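Local structure of oxidoreductase, zinc-binding dehydrogenase family (Myxococcus xanthus, 5K1S) at residues R106-D111 with S121-D126; A337-A342 with L355-P360; D239-V244 with F265-K270; S199-A204 with A227-V232. The protein acts as a zinc-binding medium-chain reductase involved in an alternative de novo route to isovaleryl coenzyme A. All coordinates share one frame; numbering follows the deposited sequence.

The four contacts divide between the two domains of a medium-chain reductase. Interactions 3 and 4 belong to the Rossmann-type nucleotide-binding domain; their centres are 18 Å apart, their nearest atoms about 7 Å, and strand 231-234 runs on from interaction 4 towards helix 240-247 of interaction 3. Interactions 1 and 2 lie in the other, catalytic domain, 30 Å apart between centres. Its second zinc ion, bound by C57, H79 and C166, occupies the site that is catalytic in zinc-dependent relatives. The side chain of R106 in interaction 1 is about 10 Å from that zinc ion, and that of L355 in interaction 2 about 12 Å. Interaction 1 itself holds the four-cysteine zinc ion.

Interaction 1. Residues R106-D111 with S121-D126; sequences RMSCGD and SLCKTD. With ZN (zinc ion), chain E.
C109 and C123 meet at a zinc ion as two of the four ligands of the four-cysteine lobe, the structural-zinc lobe of many zinc-containing medium-chain dehydrogenases; C112 and C115 complete the site. The C109 SG-zinc bond is 2.3 Å and the C123 SG-zinc bond 2.5 Å. With SG opposite its own backbone nitrogen (chi1 175°), C123 also aims its sulfur at the C109 amide: C109 N donates to C123 SG over 3.5 Å, almost straight at 172°. D126 N donates to the same sulfur, so two N-H groups and the metal grip it, which would be expected to ease its negative charge. Next to this site, R106 bends its chain to lay the guanidinium beside backbone carbonyls. R106 NH2 lies near C123 O and D126 O without hydrogen-bonding geometry, while S121 O stands over one face of the group and NH1 is hydrogen-bonded to N120 O. A methionine in place of R106 would probably leave N120 O without its donor and the clustered carbonyls without a nearby positive charge. The D126 carboxylate instead flanks M107: its OD1 accepts from R128 N and sits 3.3 Å from M107 CB.

Interaction 2. Residues A337-A342 with L355-P360; sequences AEAAKA and LVLVPP
A small, buried, largely apolar contact packs the first turn of helix 339-347 against strand 354-358, with no hydrogen bond passing between A337-A342 and L355-P360. L357 does most of the work. Its side chain rises from the strand towards the helix and ends in a fork whose two methyls both abut A339 from the strand side: L357 CD1 is 3.8 Å from A339 CB, and L357 CD2 is 3.9 Å from A339 CA. The second methyl also reaches the far end of this turn, with CD2 of L357 4.2 Å from A342 CB. The fork is presented this way because CG lies opposite the carbonyl carbon (chi1 -66°) and the chain then extends. Two residues earlier, L355 points the same way, and its CD1 comes up beside the helix backbone, 3.6 Å from A342 O, with only a looser approach to the A342 methyl. The helix and strand are successive elements of a beta-alpha-beta crossover in which strands 330-335 and 354-358 pair in parallel, in the last part of the chain, where it returns to the GroES-like domain. The alanines present short side chains on the inner surface of the helix, which lets the leucines approach its backbone. E338 occupies the N-cap position, and its carbonyl accepts the A342 amide, E338 O to A342 N 3.1 Å, closing the turn that L357 packs on. V356 points away from the helix, onto A53, N159 and T163. L355 and L357, on the helix side, also touch V56 of strand 46-56.

Interaction 3. Residues D239-V244 with F265-K270; sequences DFASDV and FDQTLK
Helices 240-247 and 262-270 run nearly parallel, their local axes 8.4 Å apart and crossing at -23°, and come closest at A241 and Q267, whose CA atoms are 5.0 Å apart. Q267 fills the interface with two parts of its side chain. Its CB sits over one face of the F240 ring, displaced towards the rim, in a CH-pi contact with Q267 CB 3.7 Å from the centroid of the F240 ring. Further out the chain bends, and the amide, turned 78° from the ring plane, swings to the start of the other helix, where Q267 OE1 accepts a weak hydrogen bond from A241 N at 3.3 Å. One glutamine thus grips both the aromatic ring and a backbone amide of the first turn. F240 reaches across because its CG is tucked between the backbone nitrogen and the carbonyl carbon (chi1 68°); CZ of the ring then lies 3.6 Å from T268 N, and T268 OG1 stands at the ring edge while hydrogen-bonding E258. Replacing F240 by an alanine would probably open a gap between I233 and the second helix and strip the Q267 methylene of its aromatic cover. Beyond these contacts, A241 CB meets K270 CB at 4.1 Å, and the K270 amine turns back along its own helix to a salt bridge with D266. Such side-by-side helices, following strands 231-234 and 253-258 of a parallel sheet, are characteristic of the Rossmann fold; helix 240-247 makes the crossover between its two halves, and helix 262-270 leads on from strand 253-258 towards strand 276-280.

Interaction 4. Residues S199-A204 with A227-V232; sequences SSVQLA and AGADEV
The apolar part of the contact belongs to V201, whose CG1 fits against the chain leaving helix 221-226. This methyl touches the alanines on both sides of G228, with V201 CG1 4.2 Å from A227 CB and 4.0 Å from A229 CB. It is carried there because CG1 stands opposite the backbone nitrogen (chi1 170°). V201 also touches I189 and V211, so the residue wedges between the turn and the parallel sheet of this Rossmann-type domain.

Contacts with the backbone form a second group. The same V201 CG1 lies 3.6 Å from A227 O and 3.7 Å from A229 N, spanning the peptides on both sides of G228. Alongside, the Q202 methylene CG comes 3.3 Å from A227 O. G228 ends helix 221-226 in a Schellman motif; its positive phi of 110° calls for glycine, and the reversal turns the chain into strand 231-234.

Polar groups are satisfied away from the interface. Q202 extends past the turn, and its OE1 accepts from R327 N, while D230 and E231 both form salt bridges with R210 of the adjacent strand 210-215.

No hydrogen bond or ion pair joins S199-A204 to A227-V232. The helix and the turn are therefore joined by van der Waals packing of methyl and methylene groups on alanine methyls and turn backbone, chiefly through V201 CG1, while the charges of D230 and E231 are paired outside this interface.

Interaction 1. Residues R106-D111 with S121-D126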
loop_
_atom_site.group_PDB
_atom_site.type_symbol
_atom_site.label_atom_id
_atom_site.label_comp_id
_atom_site.label_asym_id
_atom_site.label_seq_id
_atom_site.Cartn_x
_atom_site.Cartn_y
_atom_site.Cartn_z
ATOM N N ARG A 106 13.728 -9.860 14.907
ATOM C CA ARG A 106 13.145 -9.254 16.094
ATOM C C ARG A 106 12.148 -10.215 16.726
ATOM O O ARG A 106 11.713 -11.193 16.114
ATOM C CB ARG A 106 12.449 -7.928 15.760
ATOM C CG ARG A 106 11.319 -8.072 14.750
ATOM C CD ARG A 106 10.617 -6.754 14.486
ATOM N NE ARG A 106 9.849 -6.284 15.636
ATOM C CZ ARG A 106 8.664 -6.766 15.994
ATOM N NH1 ARG A 106 8.105 -7.750 15.303
ATOM N NH2 ARG A 106 8.036 -6.272 17.051
ATOM N N MET A 107 11.778 -9.912 17.967
ATOM C CA MET A 107 10.835 -10.726 18.712
ATOM C C MET A 107 9.405 -10.258 18.456
ATOM O O MET A 107 9.150 -9.311 17.709
ATOM C CB MET A 107 11.160 -10.679 20.207
ATOM C CG MET A 107 12.358 -11.520 20.614
ATOM S SD MET A 107 12.187 -13.252 20.143
ATOM C CE MET A 107 10.698 -13.711 21.028
ATOM N N SER A 108 8.458 -10.944 19.093
ATOM C CA SER A 108 7.039 -10.642 18.957
ATOM C C SER A 108 6.321 -11.273 20.141
ATOM O O SER A 108 6.539 -12.452 20.435
ATOM C CB SER A 108 6.490 -11.179 17.630
ATOM O OG SER A 108 5.104 -10.924 17.508
ATOM N N CYS A 109 5.476 -10.493 20.818
ATOM C CA CYS A 109 4.878 -10.967 22.064
ATOM C C CYS A 109 3.979 -12.173 21.820
ATOM O O CYS A 109 4.045 -13.169 22.549
ATOM C CB CYS A 109 4.101 -9.838 22.739
ATOM S SG CYS A 109 2.517 -9.429 21.971
ATOM N N GLY A 110 3.130 -12.102 20.798
ATOM C CA GLY A 110 2.247 -13.197 20.454
ATOM C C GLY A 110 0.853 -13.102 21.033
ATOM O O GLY A 110 0.032 -13.989 20.766
ATOM N N ASP A 111 0.553 -12.058 21.806
ATOM C CA ASP A 111 -0.723 -11.939 22.501
ATOM C C ASP A 111 -1.554 -10.742 22.068
ATOM O O ASP A 111 -2.782 -10.800 22.169
ATOM C CB ASP A 111 -0.491 -11.849 24.017
ATOM C CG ASP A 111 0.172 -13.091 24.577
ATOM O OD1 ASP A 111 -0.113 -14.197 24.073
ATOM O OD2 ASP A 111 0.982 -12.961 25.521
ATOM N N SER A 121 5.171 -8.697 12.544
ATOM C CA SER A 121 6.100 -7.634 12.182
ATOM C C SER A 121 5.711 -6.298 12.798
ATOM O O SER A 121 6.580 -5.440 12.987
ATOM C CB SER A 121 6.171 -7.496 10.659
ATOM O OG SER A 121 6.652 -8.686 10.059
ATOM N N LEU A 122 4.433 -6.107 13.124
ATOM C CA LEU A 122 3.930 -4.836 13.625
ATOM C C LEU A 122 3.742 -4.816 15.136
ATOM O O LEU A 122 3.253 -3.816 15.671
ATOM C CB LEU A 122 2.599 -4.502 12.943
ATOM C CG LEU A 122 2.620 -4.528 11.415
ATOM C CD1 LEU A 122 1.228 -4.275 10.859
ATOM C CD2 LEU A 122 3.609 -3.510 10.869
ATOM N N CYS A 123 4.111 -5.886 15.835
ATOM C CA CYS A 123 3.930 -5.933 17.280
ATOM C C CYS A 123 4.697 -4.799 17.950
ATOM O O CYS A 123 5.874 -4.570 17.656
ATOM C CB CYS A 123 4.401 -7.282 17.823
ATOM S SG CYS A 123 4.356 -7.408 19.627
ATOM N N LYS A 124 4.026 -4.093 18.860
ATOM C CA LYS A 124 4.654 -3.014 19.614
ATOM C C LYS A 124 5.027 -3.406 21.037
ATOM O O LYS A 124 5.852 -2.721 21.651
ATOM C CB LYS A 124 3.727 -1.794 19.667
ATOM C CG LYS A 124 3.610 -1.035 18.352
ATOM C CD LYS A 124 2.732 0.201 18.508
ATOM C CE LYS A 124 2.763 1.077 17.262
ATOM N NZ LYS A 124 1.856 2.257 17.386
ATOM N N THR A 125 4.452 -4.484 21.574
ATOM C CA THR A 125 4.691 -4.842 22.968
ATOM C C THR A 125 6.028 -5.545 23.163
ATOM O O THR A 125 6.606 -5.472 24.253
ATOM C CB THR A 125 3.556 -5.728 23.487
ATOM O OG1 THR A 125 3.524 -6.956 22.753
ATOM C CG2 THR A 125 2.214 -5.019 23.342
ATOM N N ASP A 126 6.534 -6.227 22.135
ATOM C CA ASP A 126 7.852 -6.863 22.189
ATOM C C ASP A 126 8.529 -6.625 20.844
ATOM O O ASP A 126 8.260 -7.339 19.874
ATOM C CB ASP A 126 7.747 -8.351 22.498
ATOM C CG ASP A 126 9.106 -9.001 22.712
ATOM O OD1 ASP A 126 10.133 -8.363 22.398
ATOM O OD2 ASP A 126 9.150 -10.153 23.193
HETATM ZN ZN ZN E . 2.275 -8.685 19.782
#

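Interaction 2. Residues A337-A342 with L355-P360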
loop_
_atom_site.group_PDB
_atom_site.type_symbol
_atom_site.label_atom_id
_atom_site.label_comp_id
_atom_site.label_asym_id
_atom_site.label_seq_id
_atom_site.Cartn_x
_atom_site.Cartn_y
_atom_site.Cartn_z
ATOM N N ALA A 337 36.555 -13.896 14.443
ATOM C CA ALA A 337 37.502 -12.888 14.906
ATOM C C ALA A 337 37.737 -11.792 13.876
ATOM O O ALA A 337 38.209 -10.710 14.240
ATOM C CB ALA A 337 38.834 -13.550 15.267
ATOM N N GLU A 338 37.426 -12.045 12.605
ATOM C CA GLU A 338 37.598 -11.061 11.543
ATOM C C GLU A 338 36.297 -10.333 11.219
ATOM O O GLU A 338 36.044 -9.999 10.057
ATOM C CB GLU A 338 38.159 -11.733 10.292
ATOM C CG GLU A 338 39.546 -12.325 10.487
ATOM C CD GLU A 338 40.075 -13.002 9.239
ATOM O OE1 GLU A 338 39.447 -12.856 8.170
ATOM O OE2 GLU A 338 41.119 -13.682 9.330
ATOM N N ALA A 339 35.463 -10.082 12.232
ATOM C CA ALA A 339 34.211 -9.371 11.999
ATOM C C ALA A 339 34.468 -7.974 11.452
ATOM O O ALA A 339 33.756 -7.510 10.554
ATOM C CB ALA A 339 33.399 -9.302 13.291
ATOM N N ALA A 340 35.482 -7.286 11.981
ATOM C CA ALA A 340 35.812 -5.954 11.484
ATOM C C ALA A 340 36.058 -5.981 9.981
ATOM O O ALA A 340 35.488 -5.179 9.232
ATOM C CB ALA A 340 37.034 -5.406 12.222
ATOM N N LYS A 341 36.900 -6.909 9.521
ATOM C CA LYS A 341 37.151 -7.035 8.090
ATOM C C LYS A 341 35.854 -7.260 7.325
ATOM O O LYS A 341 35.660 -6.705 6.236
ATOM C CB LYS A 341 38.129 -8.179 7.827
ATOM C CG LYS A 341 39.445 -8.060 8.576
ATOM C CD LYS A 341 40.444 -9.109 8.111
ATOM C CE LYS A 341 41.755 -9.014 8.876
ATOM N NZ LYS A 341 42.774 -9.966 8.355
ATOM N N ALA A 342 34.950 -8.070 7.881
ATOM C CA ALA A 342 33.685 -8.348 7.208
ATOM C C ALA A 342 32.891 -7.068 6.984
ATOM O O ALA A 342 32.391 -6.818 5.881
ATOM C CB ALA A 342 32.871 -9.354 8.022
ATOM N N LEU A 355 27.914 -12.564 3.399
ATOM C CA LEU A 355 29.041 -12.921 4.246
ATOM C C LEU A 355 28.539 -13.626 5.499
ATOM O O LEU A 355 27.426 -13.378 5.971
ATOM C CB LEU A 355 29.847 -11.681 4.636
ATOM C CG LEU A 355 30.470 -10.907 3.474
ATOM C CD1 LEU A 355 31.040 -9.587 3.966
ATOM C CD2 LEU A 355 31.547 -11.738 2.785
ATOM N N VAL A 356 29.375 -14.510 6.036
ATOM C CA VAL A 356 29.015 -15.324 7.190
ATOM C C VAL A 356 30.191 -15.349 8.153
ATOM O O VAL A 356 31.336 -15.554 7.736
ATOM C CB VAL A 356 28.627 -16.757 6.776
ATOM C CG1 VAL A 356 28.301 -17.599 7.999
ATOM C CG2 VAL A 356 27.443 -16.732 5.817
ATOM N N LEU A 357 29.910 -15.145 9.436
ATOM C CA LEU A 357 30.907 -15.275 10.490
ATOM C C LEU A 357 30.763 -16.641 11.149
ATOM O O LEU A 357 29.667 -17.015 11.582
ATOM C CB LEU A 357 30.755 -14.164 11.530
ATOM C CG LEU A 357 31.041 -12.743 11.039
ATOM C CD1 LEU A 357 30.710 -11.729 12.125
ATOM C CD2 LEU A 357 32.490 -12.596 10.596
ATOM N N VAL A 358 31.866 -17.378 11.219
ATOM C CA VAL A 358 31.897 -18.720 11.786
ATOM C C VAL A 358 32.635 -18.642 13.122
ATOM O O VAL A 358 33.854 -18.414 13.137
ATOM C CB VAL A 358 32.577 -19.715 10.838
ATOM C CG1 VAL A 358 32.536 -21.118 11.424
ATOM C CG2 VAL A 358 31.909 -19.683 9.473
ATOM N N PRO A 359 31.958 -18.811 14.260
ATOM C CA PRO A 359 32.671 -18.787 15.535
ATOM C C PRO A 359 33.613 -19.973 15.643
ATOM O O PRO A 359 33.380 -21.024 15.024
ATOM C CB PRO A 359 31.541 -18.870 16.578
ATOM C CG PRO A 359 30.304 -18.478 15.852
ATOM C CD PRO A 359 30.503 -18.938 14.448
ATOM N N PRO A 360 34.687 -19.852 16.418
ATOM C CA PRO A 360 35.574 -21.002 16.632
ATOM C C PRO A 360 34.910 -22.047 17.516
ATOM O O PRO A 360 33.891 -21.805 18.165
ATOM C CB PRO A 360 36.799 -20.385 17.309
ATOM C CG PRO A 360 36.269 -19.180 18.003
ATOM C CD PRO A 360 35.158 -18.655 17.137
#

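Interaction 3. Residues D239-V244 with F265-K270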
loop_
_atom_site.group_PDB
_atom_site.type_symbol
_atom_site.label_atom_id
_atom_site.label_comp_id
_atom_site.label_asym_id
_atom_site.label_seq_id
_atom_site.Cartn_x
_atom_site.Cartn_y
_atom_site.Cartn_z
ATOM N N ASP A 239 14.627 4.743 -16.741
ATOM C CA ASP A 239 14.232 4.513 -18.125
ATOM C C ASP A 239 13.713 3.104 -18.385
ATOM O O ASP A 239 13.493 2.753 -19.552
ATOM C CB ASP A 239 15.412 4.796 -19.065
ATOM C CG ASP A 239 16.552 3.810 -18.884
ATOM O OD1 ASP A 239 16.644 3.198 -17.799
ATOM O OD2 ASP A 239 17.357 3.649 -19.826
ATOM N N PHE A 240 13.504 2.285 -17.355
ATOM C CA PHE A 240 13.061 0.914 -17.577
ATOM C C PHE A 240 11.552 0.790 -17.721
ATOM O O PHE A 240 11.077 -0.246 -18.199
ATOM C CB PHE A 240 13.540 0.002 -16.440
ATOM C CG PHE A 240 12.895 0.283 -15.109
ATOM C CD1 PHE A 240 11.679 -0.293 -14.774
ATOM C CD2 PHE A 240 13.516 1.103 -14.182
ATOM C CE1 PHE A 240 11.089 -0.043 -13.548
ATOM C CE2 PHE A 240 12.932 1.355 -12.956
ATOM C CZ PHE A 240 11.717 0.781 -12.639
ATOM N N ALA A 241 10.790 1.815 -17.329
ATOM C CA ALA A 241 9.334 1.724 -17.392
ATOM C C ALA A 241 8.867 1.356 -18.795
ATOM O O ALA A 241 8.076 0.424 -18.977
ATOM C CB ALA A 241 8.709 3.045 -16.942
ATOM N N SER A 242 9.353 2.081 -19.807
ATOM C CA SER A 242 8.961 1.785 -21.180
ATOM C C SER A 242 9.462 0.417 -21.623
ATOM O O SER A 242 8.793 -0.260 -22.413
ATOM C CB SER A 242 9.483 2.870 -22.122
ATOM O OG SER A 242 10.900 2.893 -22.143
ATOM N N ASP A 243 10.630 -0.007 -21.131
ATOM C CA ASP A 243 11.157 -1.316 -21.500
ATOM C C ASP A 243 10.275 -2.444 -20.979
ATOM O O ASP A 243 10.161 -3.488 -21.631
ATOM C CB ASP A 243 12.584 -1.476 -20.975
ATOM C CG ASP A 243 13.561 -0.531 -21.646
ATOM O OD1 ASP A 243 13.987 -0.826 -22.782
ATOM O OD2 ASP A 243 13.906 0.502 -21.035
ATOM N N VAL A 244 9.653 -2.261 -19.813
ATOM C CA VAL A 244 8.748 -3.279 -19.289
ATOM C C VAL A 244 7.464 -3.313 -20.109
ATOM O O VAL A 244 7.004 -4.382 -20.529
ATOM C CB VAL A 244 8.459 -3.030 -17.798
ATOM C CG1 VAL A 244 7.533 -4.111 -17.249
ATOM C CG2 VAL A 244 9.756 -2.991 -17.000
ATOM N N PHE A 265 11.235 4.017 -7.919
ATOM C CA PHE A 265 9.810 3.969 -7.607
ATOM C C PHE A 265 8.973 4.600 -8.716
ATOM O O PHE A 265 8.015 3.992 -9.208
ATOM C CB PHE A 265 9.551 4.667 -6.272
ATOM C CG PHE A 265 8.198 4.376 -5.688
ATOM C CD1 PHE A 265 7.935 3.154 -5.093
ATOM C CD2 PHE A 265 7.195 5.325 -5.727
ATOM C CE1 PHE A 265 6.695 2.886 -4.554
ATOM C CE2 PHE A 265 5.954 5.061 -5.189
ATOM C CZ PHE A 265 5.704 3.841 -4.602
ATOM N N ASP A 266 9.318 5.825 -9.122
ATOM C CA ASP A 266 8.501 6.538 -10.100
ATOM C C ASP A 266 8.332 5.728 -11.381
ATOM O O ASP A 266 7.252 5.728 -11.985
ATOM C CB ASP A 266 9.121 7.901 -10.404
ATOM C CG ASP A 266 8.244 8.752 -11.300
ATOM O OD1 ASP A 266 7.241 9.303 -10.799
ATOM O OD2 ASP A 266 8.560 8.873 -12.503
ATOM N N GLN A 267 9.385 5.031 -11.812
ATOM C CA GLN A 267 9.282 4.192 -13.003
ATOM C C GLN A 267 8.488 2.923 -12.717
ATOM O O GLN A 267 7.739 2.447 -13.580
ATOM C CB GLN A 267 10.676 3.845 -13.520
ATOM C CG GLN A 267 11.431 5.019 -14.111
ATOM C CD GLN A 267 10.821 5.508 -15.408
ATOM O OE1 GLN A 267 11.130 4.995 -16.484
ATOM N NE2 GLN A 267 9.947 6.504 -15.314
ATOM N N THR A 268 8.647 2.354 -11.519
ATOM C CA THR A 268 7.882 1.167 -11.149
ATOM C C THR A 268 6.389 1.411 -11.322
ATOM O O THR A 268 5.685 0.609 -11.946
ATOM C CB THR A 268 8.196 0.764 -9.704
ATOM O OG1 THR A 268 9.557 0.327 -9.607
ATOM C CG2 THR A 268 7.277 -0.365 -9.234
ATOM N N LEU A 269 5.888 2.517 -10.768
ATOM C CA LEU A 269 4.470 2.840 -10.893
ATOM C C LEU A 269 4.038 2.857 -12.354
ATOM O O LEU A 269 3.090 2.167 -12.744
ATOM C CB LEU A 269 4.182 4.189 -10.235
ATOM C CG LEU A 269 4.331 4.256 -8.716
ATOM C CD1 LEU A 269 4.244 5.698 -8.249
ATOM C CD2 LEU A 269 3.269 3.407 -8.034
ATOM N N LYS A 270 4.727 3.649 -13.179
ATOM C CA LYS A 270 4.396 3.719 -14.598
ATOM C C LYS A 270 4.438 2.351 -15.263
ATOM O O LYS A 270 3.810 2.161 -16.310
ATOM C CB LYS A 270 5.356 4.672 -15.309
ATOM C CG LYS A 270 5.316 6.094 -14.777
ATOM C CD LYS A 270 6.478 6.916 -15.301
ATOM C CE LYS A 270 6.481 8.310 -14.702
ATOM N NZ LYS A 270 7.684 9.087 -15.105
#

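Interaction 4. Residues S199-A204 with A227-V232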
loop_
_atom_site.group_PDB
_atom_site.type_symbol
_atom_site.label_atom_id
_atom_site.label_comp_id
_atom_site.label_asym_id
_atom_site.label_seq_id
_atom_site.Cartn_x
_atom_site.Cartn_y
_atom_site.Cartn_z
ATOM N N SER A 199 16.447 -14.149 -3.899
ATOM C CA SER A 199 15.476 -15.055 -3.297
ATOM C C SER A 199 14.078 -14.804 -3.845
ATOM O O SER A 199 13.319 -15.750 -4.086
ATOM C CB SER A 199 15.492 -14.909 -1.776
ATOM O OG SER A 199 16.707 -15.392 -1.231
ATOM N N SER A 200 13.720 -13.534 -4.053
ATOM C CA SER A 200 12.402 -13.219 -4.595
ATOM C C SER A 200 12.250 -13.756 -6.013
ATOM O O SER A 200 11.208 -14.325 -6.360
ATOM C CB SER A 200 12.173 -11.709 -4.565
ATOM O OG SER A 200 12.248 -11.209 -3.241
ATOM N N VAL A 201 13.278 -13.582 -6.848
ATOM C CA VAL A 201 13.239 -14.108 -8.213
ATOM C C VAL A 201 12.912 -15.596 -8.192
ATOM O O VAL A 201 11.961 -16.055 -8.836
ATOM C CB VAL A 201 14.572 -13.837 -8.934
ATOM C CG1 VAL A 201 14.642 -14.588 -10.265
ATOM C CG2 VAL A 201 14.757 -12.345 -9.163
ATOM N N GLN A 202 13.704 -16.369 -7.449
ATOM C CA GLN A 202 13.473 -17.808 -7.370
ATOM C C GLN A 202 12.075 -18.106 -6.845
ATOM O O GLN A 202 11.346 -18.926 -7.414
ATOM C CB GLN A 202 14.523 -18.460 -6.471
ATOM C CG GLN A 202 15.955 -18.270 -6.933
ATOM C CD GLN A 202 16.949 -18.922 -5.996
ATOM O OE1 GLN A 202 17.231 -20.116 -6.105
ATOM N NE2 GLN A 202 17.480 -18.145 -5.059
ATOM N N LEU A 203 11.686 -17.445 -5.754
ATOM C CA LEU A 203 10.400 -17.739 -5.135
ATOM C C LEU A 203 9.249 -17.409 -6.078
ATOM O O LEU A 203 8.244 -18.127 -6.119
ATOM C CB LEU A 203 10.268 -16.964 -3.823
ATOM C CG LEU A 203 9.083 -17.318 -2.923
ATOM C CD1 LEU A 203 9.084 -18.796 -2.554
ATOM C CD2 LEU A 203 9.115 -16.462 -1.667
ATOM N N ALA A 204 9.378 -16.325 -6.847
ATOM C CA ALA A 204 8.343 -15.978 -7.813
ATOM C C ALA A 204 8.276 -17.008 -8.934
ATOM O O ALA A 204 7.202 -17.533 -9.246
ATOM C CB ALA A 204 8.600 -14.581 -8.376
ATOM N N ALA A 227 18.819 -17.731 -12.223
ATOM C CA ALA A 227 18.062 -17.777 -10.980
ATOM C C ALA A 227 16.562 -17.920 -11.201
ATOM O O ALA A 227 15.815 -17.994 -10.218
ATOM C CB ALA A 227 18.340 -16.518 -10.155
ATOM N N GLY A 228 16.103 -17.957 -12.449
ATOM C CA GLY A 228 14.695 -18.107 -12.751
ATOM C C GLY A 228 14.019 -16.879 -13.324
ATOM O O GLY A 228 12.786 -16.861 -13.409
ATOM N N ALA A 229 14.776 -15.858 -13.717
ATOM C CA ALA A 229 14.189 -14.650 -14.279
ATOM C C ALA A 229 13.943 -14.835 -15.771
ATOM O O ALA A 229 14.859 -15.190 -16.520
ATOM C CB ALA A 229 15.104 -13.449 -14.041
ATOM N N ASP A 230 12.702 -14.597 -16.201
ATOM C CA ASP A 230 12.364 -14.732 -17.613
ATOM C C ASP A 230 12.876 -13.558 -18.436
ATOM O O ASP A 230 13.246 -13.739 -19.602
ATOM C CB ASP A 230 10.849 -14.858 -17.785
ATOM C CG ASP A 230 10.434 -14.942 -19.242
ATOM O OD1 ASP A 230 11.131 -15.624 -20.023
ATOM O OD2 ASP A 230 9.414 -14.321 -19.610
ATOM N N GLU A 231 12.900 -12.360 -17.858
ATOM C CA GLU A 231 13.384 -11.172 -18.544
ATOM C C GLU A 231 14.253 -10.372 -17.587
ATOM O O GLU A 231 14.017 -10.358 -16.376
ATOM C CB GLU A 231 12.229 -10.300 -19.052
ATOM C CG GLU A 231 11.153 -11.061 -19.817
ATOM C CD GLU A 231 11.640 -11.588 -21.153
ATOM O OE1 GLU A 231 12.682 -11.104 -21.643
ATOM O OE2 GLU A 231 10.979 -12.489 -21.713
ATOM N N VAL A 232 15.263 -9.706 -18.141
ATOM C CA VAL A 232 16.173 -8.872 -17.368
ATOM C C VAL A 232 16.349 -7.548 -18.095
ATOM O O VAL A 232 16.466 -7.515 -19.325
ATOM C CB VAL A 232 17.539 -9.559 -17.154
ATOM C CG1 VAL A 232 18.416 -8.717 -16.236
ATOM C CG2 VAL A 232 17.349 -10.958 -16.583
#